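Local coordinates for GDSL-like protein (Roseburia intestinalis L1-82, PDB 6HFZ) that is an esterase that removes acetyl groups from acetylated mannans, working through a GDSL (SGNH-type) hydrolase domain joined to a second domain rich in beta strands, at residues A77-T82 against R261-C266; S290-K295 against D328-D333. All blocks are in the same frame, centred on the assembly; numbering follows the deposited sequence.

Contact 1 (A77-T82 against R261-C266). With ACT (acetate ion), chain E.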
ATOM      1  N   ALA A  77      -1.075  -8.702  -3.208  1.00 21.10           N
ATOM      2  CA  ALA A  77      -1.263  -8.105  -1.891  1.00 21.34           C
ATOM      3  C   ALA A  77      -1.732  -6.650  -2.030  1.00 19.89           C
ATOM      4  O   ALA A  77      -1.456  -5.810  -1.170  1.00 23.88           O
ATOM      5  CB  ALA A  77      -0.001  -8.190  -1.094  1.00 22.88           C
ATOM      6  N   GLY A  78      -2.429  -6.338  -3.115  1.00 19.25           N
ATOM      7  CA  GLY A  78      -3.076  -5.032  -3.304  1.00 19.52           C
ATOM      8  C   GLY A  78      -4.316  -4.876  -2.423  1.00 21.20           C
ATOM      9  O   GLY A  78      -5.100  -5.835  -2.281  1.00 22.81           O
ATOM     10  N   ILE A  79      -4.499  -3.674  -1.860  1.00 19.28           N
ATOM     11  CA  ILE A  79      -5.692  -3.342  -1.118  1.00 20.62           C
ATOM     12  C   ILE A  79      -6.093  -1.932  -1.537  1.00 22.15           C
ATOM     13  O   ILE A  79      -5.323  -1.023  -1.360  1.00 21.85           O
ATOM     14  CB  ILE A  79      -5.509  -3.441   0.412  1.00 20.40           C
ATOM     15  CG1 ILE A  79      -5.055  -4.816   0.914  1.00 21.90           C
ATOM     16  CG2 ILE A  79      -6.789  -2.996   1.110  1.00 20.84           C
ATOM     17  CD1 ILE A  79      -4.795  -4.873   2.399  1.00 20.86           C
ATOM     18  N   GLY A  80      -7.293  -1.801  -2.113  1.00 22.18           N
ATOM     19  CA  GLY A  80      -7.748  -0.541  -2.647  1.00 20.94           C
ATOM     20  C   GLY A  80      -7.830   0.563  -1.623  1.00 19.32           C
ATOM     21  O   GLY A  80      -8.298   0.359  -0.481  1.00 22.62           O
ATOM     22  N   GLY A  81      -7.419   1.759  -2.055  1.00 21.67           N
ATOM     23  CA  GLY A  81      -7.560   2.989  -1.313  1.00 23.33           C
ATOM     24  C   GLY A  81      -6.698   3.025  -0.056  1.00 22.35           C
ATOM     25  O   GLY A  81      -7.115   3.646   0.942  1.00 26.41           O
ATOM     26  N   THR A  82      -5.499   2.441  -0.129  1.00 21.39           N
ATOM     27  CA  THR A  82      -4.533   2.453   0.957  1.00 19.26           C
ATOM     28  C   THR A  82      -3.126   2.772   0.444  1.00 20.52           C
ATOM     29  O   THR A  82      -2.816   2.675  -0.748  1.00 20.49           O
ATOM     30  CB  THR A  82      -4.529   1.152   1.770  1.00 21.38           C
ATOM     31  OG1 THR A  82      -3.991   0.125   0.960  1.00 20.21           O
ATOM     32  CG2 THR A  82      -5.905   0.781   2.293  1.00 24.14           C
ATOM     33  N   ARG A 261     -11.765 -13.442   4.860  1.00 35.31           N
ATOM     34  CA  ARG A 261     -11.701 -14.352   3.677  1.00 46.52           C
ATOM     35  C   ARG A 261     -10.372 -14.108   2.939  1.00 41.67           C
ATOM     36  O   ARG A 261      -9.665 -15.022   2.542  1.00 43.67           O
ATOM     37  CB  ARG A 261     -12.940 -14.150   2.783  1.00 55.19           C
ATOM     38  CG  ARG A 261     -14.281 -14.248   3.513  1.00 65.23           C
ATOM     39  CD  ARG A 261     -15.549 -14.277   2.654  1.00 74.16           C
ATOM     40  NE  ARG A 261     -16.032 -12.969   2.191  1.00 85.60           N
ATOM     41  CZ  ARG A 261     -17.306 -12.666   1.903  1.00 89.55           C
ATOM     42  NH1 ARG A 261     -18.294 -13.473   2.262  1.00 85.74           N
ATOM     43  NH2 ARG A 261     -17.586 -11.543   1.262  1.00 88.03           N
ATOM     44  N   ASP A 262     -10.006 -12.841   2.788  1.00 32.07           N
ATOM     45  CA  ASP A 262      -8.707 -12.472   2.265  1.00 31.13           C
ATOM     46  C   ASP A 262      -8.500 -10.991   2.583  1.00 27.36           C
ATOM     47  O   ASP A 262      -9.351 -10.386   3.175  1.00 25.26           O
ATOM     48  CB  ASP A 262      -8.616 -12.723   0.771  1.00 38.96           C
ATOM     49  CG  ASP A 262      -9.460 -11.728   0.031  1.00 43.22           C
ATOM     50  OD1 ASP A 262     -10.646 -11.671   0.353  1.00 51.76           O
ATOM     51  OD2 ASP A 262      -8.895 -10.986  -0.789  1.00 55.26           O
ATOM     52  N   ILE A 263      -7.365 -10.429   2.179  1.00 26.45           N
ATOM     53  CA  ILE A 263      -6.944  -9.165   2.767  1.00 23.43           C
ATOM     54  C   ILE A 263      -7.781  -8.008   2.245  1.00 23.21           C
ATOM     55  O   ILE A 263      -7.778  -6.983   2.872  1.00 26.58           O
ATOM     56  CB  ILE A 263      -5.449  -8.896   2.537  1.00 23.15           C
ATOM     57  CG1 ILE A 263      -5.144  -8.646   1.057  1.00 23.10           C
ATOM     58  CG2 ILE A 263      -4.607  -9.985   3.151  1.00 23.73           C
ATOM     59  CD1 ILE A 263      -3.679  -8.297   0.766  1.00 26.44           C
ATOM     60  N   THR A 264      -8.441  -8.143   1.081  1.00 22.19           N
ATOM     61  CA  THR A 264      -9.325  -7.112   0.571  1.00 24.40           C
ATOM     62  C   THR A 264     -10.608  -6.963   1.412  1.00 24.43           C
ATOM     63  O   THR A 264     -11.297  -5.930   1.303  1.00 27.37           O
ATOM     64  CB  THR A 264      -9.686  -7.340  -0.898  1.00 26.82           C
ATOM     65  OG1 THR A 264     -10.462  -8.536  -1.012  1.00 27.14           O
ATOM     66  CG2 THR A 264      -8.460  -7.397  -1.792  1.00 30.74           C
ATOM     67  N   ASP A 265     -10.924  -7.976   2.224  1.00 27.13           N
ATOM     68  CA  ASP A 265     -11.999  -7.914   3.269  1.00 25.72           C
ATOM     69  C   ASP A 265     -11.403  -7.184   4.483  1.00 25.68           C
ATOM     70  O   ASP A 265     -10.943  -7.827   5.456  1.00 25.12           O
ATOM     71  CB  ASP A 265     -12.448  -9.345   3.584  1.00 28.12           C
ATOM     72  CG  ASP A 265     -13.598  -9.520   4.562  1.00 35.22           C
ATOM     73  OD1 ASP A 265     -14.270  -8.518   4.888  1.00 36.47           O
ATOM     74  OD2 ASP A 265     -13.805 -10.669   4.992  1.00 37.07           O
ATOM     75  N   CYS A 266     -11.322  -5.847   4.376  1.00 23.87           N
ATOM     76  CA  CYS A 266     -10.407  -5.137   5.229  1.00 24.72           C
ATOM     77  C   CYS A 266     -11.065  -4.691   6.544  1.00 22.41           C
ATOM     78  O   CYS A 266     -10.334  -4.351   7.469  1.00 20.73           O
ATOM     79  CB  CYS A 266      -9.768  -3.983   4.475  1.00 28.57           C
ATOM     80  SG  CYS A 266     -10.971  -2.849   3.756  1.00 30.09           S
TER
HETATM   81  C   ACT E 401      -6.660   3.348  -5.377  1.00 31.04           C
HETATM   82  O   ACT E 401      -7.879   3.684  -5.499  1.00 32.88           O
HETATM   83  OXT ACT E 401      -6.243   2.637  -4.458  1.00 25.60           O
HETATM   84  CH3 ACT E 401      -5.627   3.809  -6.355  1.00 31.16           C
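Ile79 meets Ile263 where the chain leaving strand 71-78 passes a type I turn from Asp262 to Asp265, the nearest CA atoms being those of Ile79 and Thr264, 5.5 Å apart; no hydrogen bond crosses. The joint buries 223 Å². Ile263 carries it: its CG1 lies between its backbone N and carbonyl carbon (chi1 68°), which sends CD1 to 3.6 Å from Ala77 CA and 3.7 Å from Ile79 CG1. The two isoleucines cross at a slant, and Ile79 CD1 rests 3.7 Å from Ile263 O. Strand 71-78 is outermost in the mixed sheet of the SGNH hydrolase fold, and helix 84-96 borders the joint through Phe86 and Arg90. With an alanine at Ile79, Ile263 CD1 would probably lose its main apolar neighbour and a gap would open beside it. Thr264 CG2 touches Gly78 O, while Thr264 OG1 bonds Asp262 OD2 at 2.9 Å on the syn side, bracing the turn. A type II turn from Ile79 to Thr82 presents Gly81 N to an acetate OXT at 2.8 Å; Ser41 N and Asn110 ND2 bind it too, consistent with an SGNH oxyanion hole, and so does His193 NE2, of the probable triad.

Contact 2 (S290-K295 against D328-D333); sequences SVQYRK and DKLELD
Tyr293 and Glu331 face each other as an antiparallel hydrogen-bonded pair, and the tyrosine ring takes Glu331 CB over one face, a CH-pi contact 4.0 Å from the ring centroid. At the ring's edge its hydroxyl gives a 2.6 Å bond from OH to Asp333 OD2, reaching the oxygen from above the carboxylate plane; ring and carboxylate are turned 67° apart. Next along the same face, the extended chain of Lys295 carries NZ to 2.7 Å from Glu331 OE1, on its anti side. Lys329 NZ meets that OE1 at 3.0 Å on the syn side, from the opposite face of the carboxylate plane. Two ammonium groups thus grip one oxygen, while OE2 accepts the backbone N of Leu332, which fixes the carboxylate's rotation; the paired positive charges would probably favour its ionised form. Glu331 attains this position by a bend at chi2 (57°).

On the other face the leucines pack against Gln292: the Gln292 and Leu332 side chains cross, with CG to CG at 3.9 Å, and Gln292 NE2 lies 3.5 Å from Leu330 CD2. Water 1 links that NE2 to Leu330 O, while Gln292 OE1 is held by Ser365 of strand 361-370. Phe86 of helix 84-96 touches both Gln292 and Leu330.

Between the faces, paired backbone bonds at Val291-Asp333, Tyr293-Glu331 and Lys295-Lys329 set the register. With axes 4.7 Å apart and N-to-C directions at 151°, these are neighbouring strands of a twisted antiparallel sheet, in which strand 288-295 also pairs with strand 361-370.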
ATOM      1  N   SER A 290      -1.067   6.049  14.620  1.00 19.45           N
ATOM      2  CA  SER A 290      -2.032   6.240  13.598  1.00 19.29           C
ATOM      3  C   SER A 290      -3.237   5.324  13.868  1.00 18.13           C
ATOM      4  O   SER A 290      -3.162   4.357  14.628  1.00 20.24           O
ATOM      5  CB  SER A 290      -1.404   6.073  12.233  1.00 21.39           C
ATOM      6  OG  SER A 290      -1.217   4.682  11.895  1.00 21.87           O
ATOM      7  N   VAL A 291      -4.364   5.644  13.255  1.00 20.00           N
ATOM      8  CA  VAL A 291      -5.576   4.849  13.499  1.00 20.14           C
ATOM      9  C   VAL A 291      -6.259   4.525  12.174  1.00 19.25           C
ATOM     10  O   VAL A 291      -6.369   5.380  11.281  1.00 18.24           O
ATOM     11  CB  VAL A 291      -6.510   5.614  14.446  1.00 20.30           C
ATOM     12  CG1 VAL A 291      -6.934   6.957  13.861  1.00 20.64           C
ATOM     13  CG2 VAL A 291      -7.756   4.816  14.792  1.00 21.45           C
ATOM     14  N   GLN A 292      -6.728   3.270  12.057  1.00 18.76           N
ATOM     15  CA  GLN A 292      -7.464   2.835  10.902  1.00 19.51           C
ATOM     16  C   GLN A 292      -8.934   2.607  11.273  1.00 18.59           C
ATOM     17  O   GLN A 292      -9.210   1.988  12.289  1.00 19.39           O
ATOM     18  CB  GLN A 292      -6.913   1.513  10.382  1.00 21.20           C
ATOM     19  CG  GLN A 292      -5.591   1.610   9.642  1.00 20.66           C
ATOM     20  CD  GLN A 292      -5.308   0.241   9.054  1.00 23.48           C
ATOM     21  OE1 GLN A 292      -5.126  -0.727   9.803  1.00 24.70           O
ATOM     22  NE2 GLN A 292      -5.336   0.148   7.729  1.00 21.12           N
ATOM     23  N   TYR A 293      -9.859   3.050  10.418  1.00 19.26           N
ATOM     24  CA  TYR A 293     -11.287   2.948  10.691  1.00 20.20           C
ATOM     25  C   TYR A 293     -12.081   3.064   9.391  1.00 22.37           C
ATOM     26  O   TYR A 293     -11.562   3.574   8.394  1.00 21.42           O
ATOM     27  CB  TYR A 293     -11.772   4.045  11.665  1.00 21.56           C
ATOM     28  CG  TYR A 293     -11.562   5.480  11.195  1.00 19.72           C
ATOM     29  CD1 TYR A 293     -10.309   6.097  11.251  1.00 21.73           C
ATOM     30  CD2 TYR A 293     -12.620   6.241  10.715  1.00 21.76           C
ATOM     31  CE1 TYR A 293     -10.120   7.421  10.845  1.00 22.11           C
ATOM     32  CE2 TYR A 293     -12.440   7.555  10.283  1.00 22.05           C
ATOM     33  CZ  TYR A 293     -11.189   8.146  10.344  1.00 24.21           C
ATOM     34  OH  TYR A 293     -11.022   9.464   9.973  1.00 24.49           O
ATOM     35  N   ARG A 294     -13.350   2.631   9.433  1.00 19.13           N
ATOM     36  CA  ARG A 294     -14.155   2.677   8.242  1.00 21.88           C
ATOM     37  C   ARG A 294     -14.766   4.069   8.044  1.00 23.99           C
ATOM     38  O   ARG A 294     -15.338   4.655   8.967  1.00 25.06           O
ATOM     39  CB  ARG A 294     -15.288   1.650   8.301  1.00 21.29           C
ATOM     40  CG  ARG A 294     -16.255   1.703   7.117  1.00 21.72           C
ATOM     41  CD  ARG A 294     -17.154   0.467   7.151  1.00 24.36           C
ATOM     42  NE  ARG A 294     -17.967   0.328   8.357  1.00 25.98           N
ATOM     43  CZ  ARG A 294     -18.377  -0.825   8.862  1.00 27.65           C
ATOM     44  NH1 ARG A 294     -18.036  -1.972   8.283  1.00 27.47           N
ATOM     45  NH2 ARG A 294     -19.051  -0.863  10.004  1.00 26.09           N
ATOM     46  N   LYS A 295     -14.722   4.545   6.788  1.00 22.01           N
ATOM     47  CA  LYS A 295     -15.549   5.619   6.310  1.00 26.18           C
ATOM     48  C   LYS A 295     -16.569   4.987   5.346  1.00 25.95           C
ATOM     49  O   LYS A 295     -16.203   4.390   4.329  1.00 25.51           O
ATOM     50  CB  LYS A 295     -14.703   6.705   5.636  1.00 24.78           C
ATOM     51  CG  LYS A 295     -13.998   7.662   6.579  1.00 27.95           C
ATOM     52  CD  LYS A 295     -13.305   8.790   5.885  1.00 25.37           C
ATOM     53  CE  LYS A 295     -12.678   9.747   6.872  1.00 31.85           C
ATOM     54  NZ  LYS A 295     -11.648  10.613   6.245  1.00 33.19           N
ATOM     55  N   ASP A 328     -16.784   2.366   0.392  1.00 30.38           N
ATOM     56  CA  ASP A 328     -16.220   2.486   1.745  1.00 29.31           C
ATOM     57  C   ASP A 328     -14.697   2.646   1.614  1.00 29.12           C
ATOM     58  O   ASP A 328     -14.066   2.028   0.731  1.00 30.26           O
ATOM     59  CB  ASP A 328     -16.558   1.240   2.573  1.00 27.79           C
ATOM     60  CG  ASP A 328     -18.027   1.089   2.946  1.00 29.98           C
ATOM     61  OD1 ASP A 328     -18.762   2.078   2.860  1.00 34.91           O
ATOM     62  OD2 ASP A 328     -18.418  -0.036   3.281  1.00 34.27           O
ATOM     63  N   LYS A 329     -14.109   3.461   2.496  1.00 29.01           N
ATOM     64  CA  LYS A 329     -12.670   3.650   2.535  1.00 27.50           C
ATOM     65  C   LYS A 329     -12.156   3.117   3.870  1.00 24.67           C
ATOM     66  O   LYS A 329     -12.769   3.357   4.947  1.00 22.82           O
ATOM     67  CB  LYS A 329     -12.333   5.130   2.374  1.00 28.03           C
ATOM     68  CG  LYS A 329     -10.855   5.506   2.476  1.00 29.38           C
ATOM     69  CD  LYS A 329     -10.619   6.999   2.365  1.00 35.49           C
ATOM     70  CE  LYS A 329      -9.161   7.339   2.140  1.00 39.31           C
ATOM     71  NZ  LYS A 329      -8.926   8.791   2.331  1.00 41.40           N
ATOM     72  N   LEU A 330     -11.025   2.431   3.798  1.00 23.92           N
ATOM     73  CA  LEU A 330     -10.240   2.079   4.993  1.00 20.79           C
ATOM     74  C   LEU A 330      -9.322   3.258   5.345  1.00 20.81           C
ATOM     75  O   LEU A 330      -8.171   3.370   4.900  1.00 23.71           O
ATOM     76  CB  LEU A 330      -9.478   0.791   4.706  1.00 22.59           C
ATOM     77  CG  LEU A 330      -8.522   0.356   5.805  1.00 26.93           C
ATOM     78  CD1 LEU A 330      -9.222   0.310   7.156  1.00 30.94           C
ATOM     79  CD2 LEU A 330      -7.851  -0.953   5.493  1.00 27.92           C
ATOM     80  N   GLU A 331      -9.848   4.189   6.157  1.00 22.80           N
ATOM     81  CA  GLU A 331      -9.148   5.411   6.441  1.00 22.06           C
ATOM     82  C   GLU A 331      -7.962   5.115   7.364  1.00 20.88           C
ATOM     83  O   GLU A 331      -8.036   4.242   8.254  1.00 22.56           O
ATOM     84  CB  GLU A 331     -10.100   6.454   7.016  1.00 24.01           C
ATOM     85  CG  GLU A 331      -9.455   7.831   7.194  1.00 25.94           C
ATOM     86  CD  GLU A 331      -8.878   8.414   5.908  1.00 29.59           C
ATOM     87  OE1 GLU A 331      -9.656   9.051   5.190  1.00 30.88           O
ATOM     88  OE2 GLU A 331      -7.673   8.166   5.576  1.00 32.98           O
ATOM     89  N   LEU A 332      -6.871   5.878   7.184  1.00 21.15           N
ATOM     90  CA  LEU A 332      -5.732   5.834   8.116  1.00 21.86           C
ATOM     91  C   LEU A 332      -5.318   7.273   8.409  1.00 20.45           C
ATOM     92  O   LEU A 332      -4.848   7.965   7.492  1.00 20.97           O
ATOM     93  CB  LEU A 332      -4.593   5.030   7.502  1.00 21.93           C
ATOM     94  CG  LEU A 332      -3.440   4.639   8.428  1.00 22.19           C
ATOM     95  CD1 LEU A 332      -2.656   3.477   7.848  1.00 25.32           C
ATOM     96  CD2 LEU A 332      -2.519   5.806   8.733  1.00 24.25           C
ATOM     97  N   ASP A 333      -5.481   7.698   9.657  1.00 20.79           N
ATOM     98  CA  ASP A 333      -5.179   9.064  10.061  1.00 20.30           C
ATOM     99  C   ASP A 333      -3.977   9.042  10.979  1.00 20.09           C
ATOM    100  O   ASP A 333      -3.931   8.257  11.976  1.00 21.96           O
ATOM    101  CB  ASP A 333      -6.350   9.754  10.759  1.00 19.21           C
ATOM    102  CG  ASP A 333      -7.571  10.110   9.936  1.00 24.63           C
ATOM    103  OD1 ASP A 333      -7.450  10.291   8.711  1.00 26.95           O
ATOM    104  OD2 ASP A 333      -8.649  10.300  10.564  1.00 28.73           O
TER
HETATM  105  O   HOH W   1      -5.528   2.101   5.610  1.00 20.64           O
HETATM  106  O   HOH W   2      -9.373  11.609   7.780  1.00 39.04           O

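Contact 1 joins two parts of the chain distant in sequence, the edge of the hydrolase sheet and a loop between strands 254-255 and 271-273, whereas contact 2 holds neighbouring strands within one antiparallel sheet. The first is mostly buried, small and apolar, without a bond across it; the second buries 673 Å², is partly buried, and combines backbone pairing with a salt-bridge network on one face and leucines beside Gln292 and Arg294 on the other. Their centres lie 13 Å apart and they meet at Leu330, whose CD2 packs 3.7 Å from Cys266 CB and 4.1 Å from Thr82 CG2. Helix 84-96 borders both, touching contact 2 on its Gln292-Leu330 face.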